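Local atomic coordinates of oxidoreductase, Gfo/Idh/MocA family (Pseudomonas syringae pv. tomato, PDB entry 3DTY), a protein that binds magnesium in the crystal and is probably an NAD(P)-dependent oxidoreductase of the Gfo/Idh/MocA family, its substrate unknown. Residues S74-E79 against Y99-A104; G109-C114 against D346-S351; K116-T121 against R137-T142; N127-S132 against G367-R372. All coordinates share one frame; numbering follows the deposited sequence.

Contact 1. Residues S74-E79 against Y99-A104; sequences SMFEQE and YSITKA
Phe-76 carries its ring across from helix 72-79 and sets the CD2-CE2 side of it against the methyl of Ala-104 on helix 98-107. That methyl sits in the plane of the ring, at the edge, with Ala-104 CB 3.8 Å from Phe-76 CD2 and equally far from Phe-76 CE2, so it rests against the bond between the two carbons. The first torsion of the phenylalanine aims the ring: CG lies beside the backbone N and opposite the carbonyl carbon (chi1 -65°), which carries the aromatic group straight off its helix toward the other one. One turn back on the partner helix, the carbonyl oxygen of Ile-101 also lies near the ring plane, 3.8 Å from Phe-76 CE2. At that range it is a van der Waals neighbour of the slightly positive C-H rim. The branch methyl of Ile-101 touches more loosely, its CG2 4.3 Å from Phe-76 CZ.

Both helices belong to the NAD-binding Rossmann domain. Helix 72-79 comes before strand 88-92, while helix 98-107 is the connection of the beta-alpha-beta crossover that leads from that strand to its parallel neighbour 111-114. Met-75 packs on Val-89 and Ile-101 on Ile-91, so both helices are also seated on strand 88-92. The closest CA atoms, those of Phe-76 and Ala-104, are 7.8 Å apart, and the ring fills the interval. Tyr-72 extends the same interface over Ser-100, Ile-101 and Ala-104, and Leu-110 packs on the phenylalanine as well.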
loop_
_atom_site.group_PDB
_atom_site.type_symbol
_atom_site.label_atom_id
_atom_site.label_comp_id
_atom_site.label_asym_id
_atom_site.label_seq_id
_atom_site.Cartn_x
_atom_site.Cartn_y
_atom_site.Cartn_z
ATOM N N SER A 74 -26.342 -38.212 23.896
ATOM C CA SER A 74 -25.758 -39.404 24.489
ATOM C C SER A 74 -24.387 -39.044 25.075
ATOM O O SER A 74 -24.005 -39.537 26.142
ATOM C CB SER A 74 -25.643 -40.521 23.442
ATOM O OG SER A 74 -24.996 -40.071 22.268
HETATM N N MSE A 75 -23.655 -38.172 24.392
HETATM C CA MSE A 75 -22.345 -37.758 24.888
HETATM C C MSE A 75 -22.475 -37.039 26.229
HETATM O O MSE A 75 -21.818 -37.402 27.202
HETATM C CB MSE A 75 -21.634 -36.833 23.889
HETATM C CG MSE A 75 -20.345 -36.216 24.461
HETATM SE SE MSE A 75 -19.094 -35.539 23.139
HETATM C CE MSE A 75 -19.881 -33.793 22.818
ATOM N N PHE A 76 -23.329 -36.022 26.282
ATOM C CA PHE A 76 -23.506 -35.269 27.519
ATOM C C PHE A 76 -23.945 -36.171 28.675
ATOM O O PHE A 76 -23.405 -36.080 29.780
ATOM C CB PHE A 76 -24.527 -34.139 27.325
ATOM C CG PHE A 76 -24.085 -33.067 26.360
ATOM C CD1 PHE A 76 -22.761 -32.994 25.931
ATOM C CD2 PHE A 76 -24.996 -32.131 25.880
ATOM C CE1 PHE A 76 -22.350 -32.002 25.051
ATOM C CE2 PHE A 76 -24.594 -31.131 24.998
ATOM C CZ PHE A 76 -23.272 -31.069 24.578
ATOM N N GLU A 77 -24.919 -37.040 28.419
ATOM C CA GLU A 77 -25.429 -37.949 29.449
ATOM C C GLU A 77 -24.376 -38.914 30.002
ATOM O O GLU A 77 -24.196 -39.022 31.221
ATOM C CB GLU A 77 -26.616 -38.747 28.898
ATOM C CG GLU A 77 -27.957 -38.039 29.033
ATOM C CD GLU A 77 -29.011 -38.583 28.079
ATOM O OE1 GLU A 77 -28.966 -39.795 27.764
ATOM O OE2 GLU A 77 -29.891 -37.797 27.654
ATOM N N GLN A 78 -23.680 -39.603 29.104
ATOM C CA GLN A 78 -22.658 -40.575 29.483
ATOM C C GLN A 78 -21.375 -39.965 30.039
ATOM O O GLN A 78 -20.790 -40.488 30.989
ATOM C CB GLN A 78 -22.340 -41.479 28.284
ATOM C CG GLN A 78 -23.440 -42.503 28.004
ATOM C CD GLN A 78 -23.295 -43.194 26.662
ATOM O OE1 GLN A 78 -22.262 -43.802 26.362
ATOM N NE2 GLN A 78 -24.339 -43.107 25.842
ATOM N N GLU A 79 -20.931 -38.863 29.449
ATOM C CA GLU A 79 -19.719 -38.209 29.917
ATOM C C GLU A 79 -19.919 -37.689 31.335
ATOM O O GLU A 79 -18.985 -37.667 32.136
ATOM C CB GLU A 79 -19.351 -37.055 28.983
ATOM C CG GLU A 79 -18.714 -37.497 27.680
ATOM C CD GLU A 79 -17.303 -38.018 27.874
ATOM O OE1 GLU A 79 -16.497 -37.308 28.508
ATOM O OE2 GLU A 79 -16.995 -39.124 27.390
ATOM N N TYR A 99 -28.548 -23.178 19.485
ATOM C CA TYR A 99 -29.356 -22.938 20.666
ATOM C C TYR A 99 -29.618 -24.173 21.521
ATOM O O TYR A 99 -29.365 -24.158 22.725
ATOM C CB TYR A 99 -30.697 -22.315 20.297
ATOM C CG TYR A 99 -31.627 -22.242 21.481
ATOM C CD1 TYR A 99 -31.433 -21.293 22.479
ATOM C CD2 TYR A 99 -32.674 -23.150 21.629
ATOM C CE1 TYR A 99 -32.260 -21.242 23.601
ATOM C CE2 TYR A 99 -33.507 -23.114 22.750
ATOM C CZ TYR A 99 -33.290 -22.153 23.731
ATOM O OH TYR A 99 -34.094 -22.107 24.844
ATOM N N SER A 100 -30.134 -25.234 20.907
ATOM C CA SER A 100 -30.460 -26.445 21.662
ATOM C C SER A 100 -29.239 -27.162 22.220
ATOM O O SER A 100 -29.260 -27.651 23.348
ATOM C CB SER A 100 -31.276 -27.401 20.794
ATOM O OG SER A 100 -30.600 -27.672 19.585
ATOM N N ILE A 101 -28.168 -27.220 21.441
ATOM C CA ILE A 101 -26.969 -27.893 21.913
ATOM C C ILE A 101 -26.340 -27.118 23.069
ATOM O O ILE A 101 -25.963 -27.708 24.077
ATOM C CB ILE A 101 -25.962 -28.090 20.766
ATOM C CG1 ILE A 101 -26.598 -28.991 19.699
ATOM C CG2 ILE A 101 -24.676 -28.698 21.296
ATOM C CD1 ILE A 101 -25.731 -29.266 18.490
ATOM N N THR A 102 -26.251 -25.798 22.939
ATOM C CA THR A 102 -25.684 -24.982 24.011
ATOM C C THR A 102 -26.514 -25.147 25.285
ATOM O O THR A 102 -25.970 -25.204 26.386
ATOM C CB THR A 102 -25.657 -23.488 23.641
ATOM O OG1 THR A 102 -24.831 -23.289 22.484
ATOM C CG2 THR A 102 -25.097 -22.658 24.809
ATOM N N LYS A 103 -27.834 -25.219 25.130
ATOM C CA LYS A 103 -28.725 -25.383 26.276
ATOM C C LYS A 103 -28.458 -26.717 26.975
ATOM O O LYS A 103 -28.283 -26.767 28.194
ATOM C CB LYS A 103 -30.182 -25.326 25.816
ATOM C CG LYS A 103 -31.223 -25.323 26.934
ATOM C CD LYS A 103 -32.609 -25.031 26.361
ATOM C CE LYS A 103 -33.692 -25.168 27.406
ATOM N NZ LYS A 103 -33.862 -26.582 27.835
ATOM N N ALA A 104 -28.431 -27.791 26.194
ATOM C CA ALA A 104 -28.178 -29.128 26.723
ATOM C C ALA A 104 -26.818 -29.183 27.418
ATOM O O ALA A 104 -26.683 -29.739 28.503
ATOM C CB ALA A 104 -28.234 -30.159 25.590
#

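Contact 2. Residues G109-C114 against D346-S351; sequences GLHVVC and DATDRS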
loop_
_atom_site.group_PDB
_atom_site.type_symbol
_atom_site.label_atom_id
_atom_site.label_comp_id
_atom_site.label_asym_id
_atom_site.label_seq_id
_atom_site.Cartn_x
_atom_site.Cartn_y
_atom_site.Cartn_z
ATOM N N GLY A 109 -23.940 -29.064 32.862
ATOM C CA GLY A 109 -22.799 -28.540 33.595
ATOM C C GLY A 109 -21.520 -28.407 32.787
ATOM O O GLY A 109 -20.416 -28.554 33.315
ATOM N N LEU A 110 -21.652 -28.111 31.503
ATOM C CA LEU A 110 -20.475 -27.979 30.658
ATOM C C LEU A 110 -20.204 -26.550 30.206
ATOM O O LEU A 110 -21.136 -25.819 29.861
ATOM C CB LEU A 110 -20.630 -28.854 29.415
ATOM C CG LEU A 110 -20.860 -30.355 29.613
ATOM C CD1 LEU A 110 -21.069 -31.005 28.252
ATOM C CD2 LEU A 110 -19.663 -30.978 30.340
ATOM N N HIS A 111 -18.935 -26.144 30.230
ATOM C CA HIS A 111 -18.584 -24.817 29.727
ATOM C C HIS A 111 -18.722 -24.978 28.220
ATOM O O HIS A 111 -18.367 -26.022 27.668
ATOM C CB HIS A 111 -17.135 -24.430 30.032
ATOM C CG HIS A 111 -16.872 -24.129 31.471
ATOM N ND1 HIS A 111 -16.203 -25.002 32.302
ATOM C CD2 HIS A 111 -17.180 -23.049 32.228
ATOM C CE1 HIS A 111 -16.110 -24.474 33.510
ATOM N NE2 HIS A 111 -16.694 -23.288 33.493
ATOM N N VAL A 112 -19.221 -23.944 27.560
ATOM C CA VAL A 112 -19.423 -23.991 26.119
ATOM C C VAL A 112 -18.653 -22.949 25.317
ATOM O O VAL A 112 -18.411 -21.831 25.769
ATOM C CB VAL A 112 -20.924 -23.807 25.775
ATOM C CG1 VAL A 112 -21.149 -23.930 24.271
ATOM C CG2 VAL A 112 -21.751 -24.831 26.521
ATOM N N VAL A 113 -18.251 -23.350 24.121
ATOM C CA VAL A 113 -17.597 -22.453 23.181
ATOM C C VAL A 113 -18.451 -22.706 21.950
ATOM O O VAL A 113 -18.416 -23.791 21.383
ATOM C CB VAL A 113 -16.143 -22.834 22.901
ATOM C CG1 VAL A 113 -15.610 -21.993 21.752
ATOM C CG2 VAL A 113 -15.300 -22.599 24.145
ATOM N N CYS A 114 -19.248 -21.714 21.574
ATOM C CA CYS A 114 -20.150 -21.857 20.446
ATOM C C CYS A 114 -19.729 -21.047 19.237
ATOM O O CYS A 114 -19.358 -19.877 19.351
ATOM C CB CYS A 114 -21.569 -21.456 20.861
ATOM S SG CYS A 114 -22.858 -21.879 19.646
ATOM N N ASP A 346 -11.518 -21.386 34.062
ATOM C CA ASP A 346 -10.807 -21.616 35.308
ATOM C C ASP A 346 -11.204 -20.630 36.396
ATOM O O ASP A 346 -11.355 -21.009 37.556
ATOM C CB ASP A 346 -9.299 -21.541 35.073
ATOM C CG ASP A 346 -8.504 -22.050 36.261
ATOM O OD1 ASP A 346 -8.423 -23.284 36.433
ATOM O OD2 ASP A 346 -7.955 -21.225 37.018
ATOM N N ALA A 347 -11.362 -19.363 36.030
ATOM C CA ALA A 347 -11.748 -18.352 37.007
ATOM C C ALA A 347 -13.157 -18.660 37.498
ATOM O O ALA A 347 -13.453 -18.536 38.690
ATOM C CB ALA A 347 -11.706 -16.969 36.382
ATOM N N THR A 348 -14.017 -19.066 36.569
ATOM C CA THR A 348 -15.398 -19.405 36.891
ATOM C C THR A 348 -15.442 -20.613 37.820
ATOM O O THR A 348 -16.206 -20.627 38.782
ATOM C CB THR A 348 -16.216 -19.739 35.619
ATOM O OG1 THR A 348 -16.345 -18.565 34.809
ATOM C CG2 THR A 348 -17.607 -20.236 35.992
ATOM N N ASP A 349 -14.624 -21.624 37.527
ATOM C CA ASP A 349 -14.580 -22.833 38.343
ATOM C C ASP A 349 -14.023 -22.534 39.723
ATOM O O ASP A 349 -14.240 -23.285 40.669
ATOM C CB ASP A 349 -13.735 -23.919 37.667
ATOM C CG ASP A 349 -14.422 -24.523 36.446
ATOM O OD1 ASP A 349 -15.667 -24.462 36.370
ATOM O OD2 ASP A 349 -13.723 -25.074 35.572
ATOM N N ARG A 350 -13.311 -21.422 39.829
ATOM C CA ARG A 350 -12.712 -20.997 41.086
ATOM C C ARG A 350 -13.673 -20.067 41.834
ATOM O O ARG A 350 -13.429 -19.709 42.983
ATOM C CB ARG A 350 -11.397 -20.267 40.794
ATOM C CG ARG A 350 -10.169 -20.867 41.454
ATOM C CD ARG A 350 -8.897 -20.392 40.768
ATOM N NE ARG A 350 -8.797 -18.935 40.732
ATOM C CZ ARG A 350 -8.492 -18.239 39.641
ATOM N NH1 ARG A 350 -8.262 -18.865 38.494
ATOM N NH2 ARG A 350 -8.412 -16.918 39.691
ATOM N N SER A 351 -14.765 -19.689 41.176
ATOM C CA SER A 351 -15.757 -18.785 41.760
ATOM C C SER A 351 -15.095 -17.436 42.027
ATOM O O SER A 351 -15.408 -16.756 43.004
ATOM C CB SER A 351 -16.314 -19.362 43.070
ATOM O OG SER A 351 -16.963 -20.606 42.854
#
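His-111 reaches out from strand 111-114 of the Rossmann domain and presents the edge of its imidazole to the last turn of helix 330-349, in the C-terminal domain. Thr-348 meets that edge with its methyl, CG2 lying near the ring plane 4.0 Å from His-111 NE2. The methyl is turned there because CG2 stands opposite the threonine's own backbone N, while OG1 (chi1 -66°) faces back along the helix and bonds to the carbonyl of Ala-344. This is the close-packed half: Met-345, Ile-138 and Ala-88 also lie against the histidine, and Ile-138 touches Thr-348 too, so ring and methyl are both buried.

Asp-349, one residue on, marks the change to solvent. The Asp-349 and His-111 side chains approach each other head-on, carboxylate to ring edge, the two planes 56° apart. Asp-349 OD1 lies 3.3 Å from His-111 NE2, but at a poor angle for a hydrogen bond, and its placement nearer still to CE1 is doubtful. Beyond it the chain is exposed. Arg-350 folds back so that its NH1 forms a salt bridge with Asp-346 OD2 at 2.8 Å. That oxygen lies in the guanidinium plane, but the bond is bent (134°) and meets it on its anti side. Arg-350 also pairs with Asp-352.

Ser-351 takes a positive phi there, and its N bonds to Thr-348 O at 2.9 Å, closing the helix in a Schellman motif. Gly-109 closes helix 98-107, the crossover helix of the beta-alpha-beta unit, with the same motif just before strand 111-114 begins.

Contact 3. Residues K116-T121 against R137-T142; sequences KPLCFT and RIVGVT
No flat side chain takes part where Leu-118 meets Val-139 and Lys-116 meets Val-141; there are no ring faces or edges to stack, and aliphatic carbons do the touching. Leu-118 CD1 abuts Val-139 CG1 at 3.6 Å, the two side chains crossing at about a right angle. With its CG opposite the backbone N (chi1 179°), the leucine swings its end toward the strand. Val-141 offers the same branch, its CG1 lying 3.5 Å from Lys-116 CB, at the root of the lysine.

The polar link is made beside these. Lys-116 N donates to Thr-142 OG1 at 3.2 Å, with an N-H...O angle of 151°, and the same hydroxyl has a weak bond to Glu-115. The lysine chain bends twice and leads its NZ away to the carbonyl of Asp-206, in the C-terminal domain.

A cis peptide joins Lys-116 to Pro-117, turning the chain sharply after strand 111-114. Glu-115, Lys-116 and Pro-117 match the Glu-Lys-Pro signature of the Gfo/Idh/MocA family, which in relatives lines the cleft for nicotinamide and substrate at the C-terminal ends of the Rossmann strands.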
loop_
_atom_site.group_PDB
_atom_site.type_symbol
_atom_site.label_atom_id
_atom_site.label_comp_id
_atom_site.label_asym_id
_atom_site.label_seq_id
_atom_site.Cartn_x
_atom_site.Cartn_y
_atom_site.Cartn_z
ATOM N N LYS A 116 -20.225 -18.775 16.327
ATOM C CA LYS A 116 -21.292 -17.807 16.155
ATOM C C LYS A 116 -22.138 -18.236 14.961
ATOM O O LYS A 116 -21.666 -18.949 14.077
ATOM C CB LYS A 116 -20.735 -16.382 15.970
ATOM C CG LYS A 116 -19.357 -16.286 15.343
ATOM C CD LYS A 116 -19.412 -16.400 13.836
ATOM C CE LYS A 116 -20.102 -15.188 13.225
ATOM N NZ LYS A 116 -20.195 -15.324 11.754
ATOM N N PRO A 117 -23.427 -17.870 14.966
ATOM C CA PRO A 117 -24.020 -17.082 16.045
ATOM C C PRO A 117 -24.410 -17.986 17.207
ATOM O O PRO A 117 -24.451 -19.207 17.072
ATOM C CB PRO A 117 -25.231 -16.456 15.378
ATOM C CG PRO A 117 -25.704 -17.577 14.504
ATOM C CD PRO A 117 -24.406 -18.090 13.884
ATOM N N LEU A 118 -24.691 -17.374 18.349
ATOM C CA LEU A 118 -25.091 -18.110 19.537
ATOM C C LEU A 118 -26.448 -18.767 19.298
ATOM O O LEU A 118 -26.696 -19.896 19.717
ATOM C CB LEU A 118 -25.191 -17.155 20.718
ATOM C CG LEU A 118 -25.629 -17.798 22.025
ATOM C CD1 LEU A 118 -24.589 -18.815 22.468
ATOM C CD2 LEU A 118 -25.811 -16.715 23.073
ATOM N N CYS A 119 -27.325 -18.036 18.621
ATOM C CA CYS A 119 -28.663 -18.513 18.304
ATOM C C CYS A 119 -29.306 -17.496 17.363
ATOM O O CYS A 119 -28.622 -16.595 16.866
ATOM C CB CYS A 119 -29.484 -18.681 19.590
ATOM S SG CYS A 119 -29.431 -17.255 20.711
ATOM N N PHE A 120 -30.603 -17.629 17.112
ATOM C CA PHE A 120 -31.278 -16.716 16.194
ATOM C C PHE A 120 -32.124 -15.611 16.814
ATOM O O PHE A 120 -32.250 -14.529 16.232
ATOM C CB PHE A 120 -32.143 -17.507 15.212
ATOM C CG PHE A 120 -31.357 -18.377 14.273
ATOM C CD1 PHE A 120 -30.115 -17.963 13.796
ATOM C CD2 PHE A 120 -31.874 -19.591 13.833
ATOM C CE1 PHE A 120 -29.401 -18.740 12.888
ATOM C CE2 PHE A 120 -31.172 -20.379 12.924
ATOM C CZ PHE A 120 -29.929 -19.956 12.451
ATOM N N THR A 121 -32.703 -15.863 17.982
ATOM C CA THR A 121 -33.554 -14.859 18.612
ATOM C C THR A 121 -33.022 -14.387 19.962
ATOM O O THR A 121 -32.344 -15.128 20.670
ATOM C CB THR A 121 -34.962 -15.398 18.854
ATOM O OG1 THR A 121 -34.907 -16.355 19.916
ATOM C CG2 THR A 121 -35.519 -16.066 17.591
ATOM N N ARG A 137 -21.446 -21.688 34.218
ATOM C CA ARG A 137 -20.574 -22.193 33.156
ATOM C C ARG A 137 -20.502 -21.121 32.080
ATOM O O ARG A 137 -21.504 -20.468 31.798
ATOM C CB ARG A 137 -21.145 -23.489 32.564
ATOM C CG ARG A 137 -21.024 -24.687 33.485
ATOM C CD ARG A 137 -19.562 -25.082 33.659
ATOM N NE ARG A 137 -19.414 -26.220 34.556
ATOM C CZ ARG A 137 -19.504 -26.144 35.877
ATOM N NH1 ARG A 137 -19.731 -24.973 36.458
ATOM N NH2 ARG A 137 -19.384 -27.242 36.617
ATOM N N ILE A 138 -19.331 -20.934 31.480
ATOM C CA ILE A 138 -19.200 -19.902 30.459
ATOM C C ILE A 138 -19.739 -20.345 29.104
ATOM O O ILE A 138 -19.945 -21.539 28.847
ATOM C CB ILE A 138 -17.720 -19.454 30.241
ATOM C CG1 ILE A 138 -16.985 -20.471 29.365
ATOM C CG2 ILE A 138 -16.999 -19.320 31.575
ATOM C CD1 ILE A 138 -15.718 -19.915 28.715
ATOM N N VAL A 139 -19.967 -19.355 28.249
ATOM C CA VAL A 139 -20.428 -19.571 26.889
ATOM C C VAL A 139 -19.620 -18.628 26.009
ATOM O O VAL A 139 -19.972 -17.460 25.834
ATOM C CB VAL A 139 -21.929 -19.258 26.714
ATOM C CG1 VAL A 139 -22.309 -19.390 25.251
ATOM C CG2 VAL A 139 -22.772 -20.215 27.557
ATOM N N GLY A 140 -18.509 -19.129 25.485
ATOM C CA GLY A 140 -17.692 -18.307 24.619
ATOM C C GLY A 140 -18.241 -18.392 23.211
ATOM O O GLY A 140 -18.795 -19.420 22.825
ATOM N N VAL A 141 -18.110 -17.304 22.457
ATOM C CA VAL A 141 -18.579 -17.248 21.079
ATOM C C VAL A 141 -17.353 -16.888 20.244
ATOM O O VAL A 141 -16.565 -16.023 20.632
ATOM C CB VAL A 141 -19.666 -16.179 20.903
ATOM C CG1 VAL A 141 -20.183 -16.198 19.469
ATOM C CG2 VAL A 141 -20.806 -16.433 21.892
ATOM N N THR A 142 -17.210 -17.541 19.096
ATOM C CA THR A 142 -16.045 -17.362 18.239
ATOM C C THR A 142 -15.862 -16.133 17.353
ATOM O O THR A 142 -15.834 -16.242 16.126
ATOM C CB THR A 142 -15.856 -18.610 17.362
ATOM O OG1 THR A 142 -17.043 -18.843 16.591
ATOM C CG2 THR A 142 -15.589 -19.821 18.247
#

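Contact 4. Residues N127-S132 against G367-R372; sequences NLRELS and GVEGVR. With MG (magnesium ion), chain F.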
loop_
_atom_site.group_PDB
_atom_site.type_symbol
_atom_site.label_atom_id
_atom_site.label_comp_id
_atom_site.label_asym_id
_atom_site.label_seq_id
_atom_site.Cartn_x
_atom_site.Cartn_y
_atom_site.Cartn_z
ATOM N N ASN A 127 -32.229 -16.869 27.298
ATOM C CA ASN A 127 -32.417 -18.153 27.979
ATOM C C ASN A 127 -31.065 -18.793 28.272
ATOM O O ASN A 127 -30.842 -19.327 29.360
ATOM C CB ASN A 127 -33.237 -19.134 27.131
ATOM C CG ASN A 127 -34.676 -18.706 26.965
ATOM O OD1 ASN A 127 -35.170 -17.855 27.700
ATOM N ND2 ASN A 127 -35.367 -19.313 26.000
ATOM N N LEU A 128 -30.168 -18.749 27.291
ATOM C CA LEU A 128 -28.841 -19.326 27.451
ATOM C C LEU A 128 -28.072 -18.555 28.524
ATOM O O LEU A 128 -27.362 -19.146 29.341
ATOM C CB LEU A 128 -28.096 -19.298 26.113
ATOM C CG LEU A 128 -28.757 -20.081 24.967
ATOM C CD1 LEU A 128 -27.912 -19.982 23.704
ATOM C CD2 LEU A 128 -28.911 -21.539 25.375
ATOM N N ARG A 129 -28.227 -17.234 28.525
ATOM C CA ARG A 129 -27.570 -16.384 29.515
ATOM C C ARG A 129 -28.078 -16.748 30.914
ATOM O O ARG A 129 -27.297 -16.840 31.865
ATOM C CB ARG A 129 -27.863 -14.908 29.224
ATOM C CG ARG A 129 -27.426 -13.961 30.334
ATOM C CD ARG A 129 -27.910 -12.543 30.075
ATOM N NE ARG A 129 -26.941 -11.776 29.314
ATOM C CZ ARG A 129 -27.191 -10.597 28.756
ATOM N NH1 ARG A 129 -28.395 -10.047 28.867
ATOM N NH2 ARG A 129 -26.228 -9.959 28.100
ATOM N N GLU A 130 -29.392 -16.941 31.035
ATOM C CA GLU A 130 -29.995 -17.329 32.309
ATOM C C GLU A 130 -29.386 -18.658 32.780
ATOM O O GLU A 130 -28.944 -18.783 33.928
ATOM C CB GLU A 130 -31.515 -17.487 32.152
ATOM C CG GLU A 130 -32.326 -16.192 32.244
ATOM C CD GLU A 130 -33.695 -16.286 31.552
ATOM O OE1 GLU A 130 -34.326 -17.368 31.589
ATOM O OE2 GLU A 130 -34.141 -15.266 30.975
ATOM N N LEU A 131 -29.362 -19.644 31.889
ATOM C CA LEU A 131 -28.807 -20.961 32.209
ATOM C C LEU A 131 -27.321 -20.889 32.533
ATOM O O LEU A 131 -26.825 -21.613 33.403
ATOM C CB LEU A 131 -29.013 -21.917 31.041
ATOM C CG LEU A 131 -30.454 -22.363 30.798
ATOM C CD1 LEU A 131 -30.527 -23.077 29.462
ATOM C CD2 LEU A 131 -30.924 -23.277 31.930
ATOM N N SER A 132 -26.612 -20.019 31.824
ATOM C CA SER A 132 -25.185 -19.857 32.043
ATOM C C SER A 132 -24.919 -19.400 33.474
ATOM O O SER A 132 -24.029 -19.917 34.144
ATOM C CB SER A 132 -24.605 -18.838 31.060
ATOM O OG SER A 132 -23.211 -18.699 31.266
ATOM N N GLY A 367 -22.308 -12.641 23.122
ATOM C CA GLY A 367 -23.124 -13.558 22.347
ATOM C C GLY A 367 -24.544 -13.038 22.233
ATOM O O GLY A 367 -25.141 -13.040 21.158
ATOM N N VAL A 368 -25.090 -12.589 23.355
ATOM C CA VAL A 368 -26.437 -12.049 23.353
ATOM C C VAL A 368 -26.504 -10.814 22.454
ATOM O O VAL A 368 -27.344 -10.725 21.562
ATOM C CB VAL A 368 -26.880 -11.647 24.774
ATOM C CG1 VAL A 368 -28.232 -10.926 24.714
ATOM C CG2 VAL A 368 -26.967 -12.892 25.662
ATOM N N GLU A 369 -25.602 -9.866 22.678
ATOM C CA GLU A 369 -25.601 -8.639 21.886
ATOM C C GLU A 369 -25.450 -8.871 20.388
ATOM O O GLU A 369 -25.978 -8.110 19.584
ATOM C CB GLU A 369 -24.511 -7.688 22.384
ATOM C CG GLU A 369 -24.754 -7.146 23.788
ATOM C CD GLU A 369 -26.205 -6.711 24.019
ATOM O OE1 GLU A 369 -26.825 -6.159 23.085
ATOM O OE2 GLU A 369 -26.725 -6.911 25.139
ATOM N N GLY A 370 -24.721 -9.914 20.011
ATOM C CA GLY A 370 -24.547 -10.209 18.600
ATOM C C GLY A 370 -25.878 -10.623 17.997
ATOM O O GLY A 370 -26.195 -10.301 16.852
ATOM N N VAL A 371 -26.659 -11.356 18.779
ATOM C CA VAL A 371 -27.975 -11.801 18.345
ATOM C C VAL A 371 -28.909 -10.595 18.332
ATOM O O VAL A 371 -29.662 -10.404 17.388
ATOM C CB VAL A 371 -28.543 -12.874 19.303
ATOM C CG1 VAL A 371 -29.974 -13.209 18.926
ATOM C CG2 VAL A 371 -27.667 -14.131 19.256
ATOM N N ARG A 372 -28.849 -9.777 19.378
ATOM C CA ARG A 372 -29.708 -8.602 19.453
ATOM C C ARG A 372 -29.460 -7.664 18.275
ATOM O O ARG A 372 -30.400 -7.223 17.627
ATOM C CB ARG A 372 -29.481 -7.824 20.757
ATOM C CG ARG A 372 -30.544 -6.748 21.005
ATOM C CD ARG A 372 -30.182 -5.827 22.158
ATOM N NE ARG A 372 -29.779 -6.558 23.358
ATOM C CZ ARG A 372 -30.600 -7.280 24.115
ATOM N NH1 ARG A 372 -31.886 -7.379 23.811
ATOM N NH2 ARG A 372 -30.129 -7.899 25.184
HETATM MG MG MG F . -37.283 -17.236 27.652
HETATM O O HOH W 1 -36.732 -16.632 29.789
HETATM O O HOH W 2 -35.980 -15.567 27.675
HETATM O O HOH W 3 -38.776 -16.125 27.935
HETATM O O HOH W 4 -37.881 -18.963 28.269
#
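Arg-129 leaves its helix with CG opposite the backbone N (chi1 170°), runs on extended to CD and then turns at chi3 (-90°), which lays the guanidinium flat against Val-368. The valine side chain crosses it at about a right angle. Its CG2 sits over one face, 3.6 Å above the plane and displaced toward the rim, closest to Arg-129 NE at 3.8 Å, while Val-368 CB lies as far from Arg-129 NH2. Charges occupy the guanidinium's periphery: NH2 forms a salt bridge with Asp-365 and NH1 another with Glu-126, which together probably restrict its rotation. Glu-369 OE2 lies near the plane at the edge, 4.3 Å from Arg-129 NH2, beyond salt-bridge range.

Helix 122-134 of the Rossmann domain here packs on helix 364-382 of the C-terminal alpha/beta domain, so the contact is part of the seam between the two domains, formed by chain segments more than 230 residues apart. On the second helix Glu-369 is held by Arg-372, whose NE donates to OE1 at 3.0 Å on the syn side, 24° out of the carboxylate plane; Tyr-390 bonds to the same oxygen.

A different side of helix 122-134 carries the magnesium ion. Asn-127 OD1 binds it at 2.2 Å, four waters and Glu-123 make up six ligands, and one of those waters donates to Glu-130 OE1 at 3.1 Å. The amide nitrogen of Asn-127 bonds to the hydroxyl of Tyr-99, which should keep OD1 turned to the metal.

In the fold
Contacts 1 and 3 lie wholly within the Rossmann domain, whereas contacts 2 and 4 each join it to the C-terminal domain. Contact 1 closes first along the chain; contact 3 is nested in the long loop closed by contact 2, and contact 4 crosses both. Strands 111-114 and 139-141, neighbours in the parallel sheet, link contacts 2 and 3, and helix 98-107 leads from contact 1 into strand 111-114. Contacts 3 and 4 have centres 7 Å apart, with Leu-118 packed on Leu-128; the other pairs lie 14 to 18 Å apart. Strand 111-114 and helix 122-134 thus meet helices 330-349 and 364-382, so contacts 2 and 4 form two parts of the domain interface.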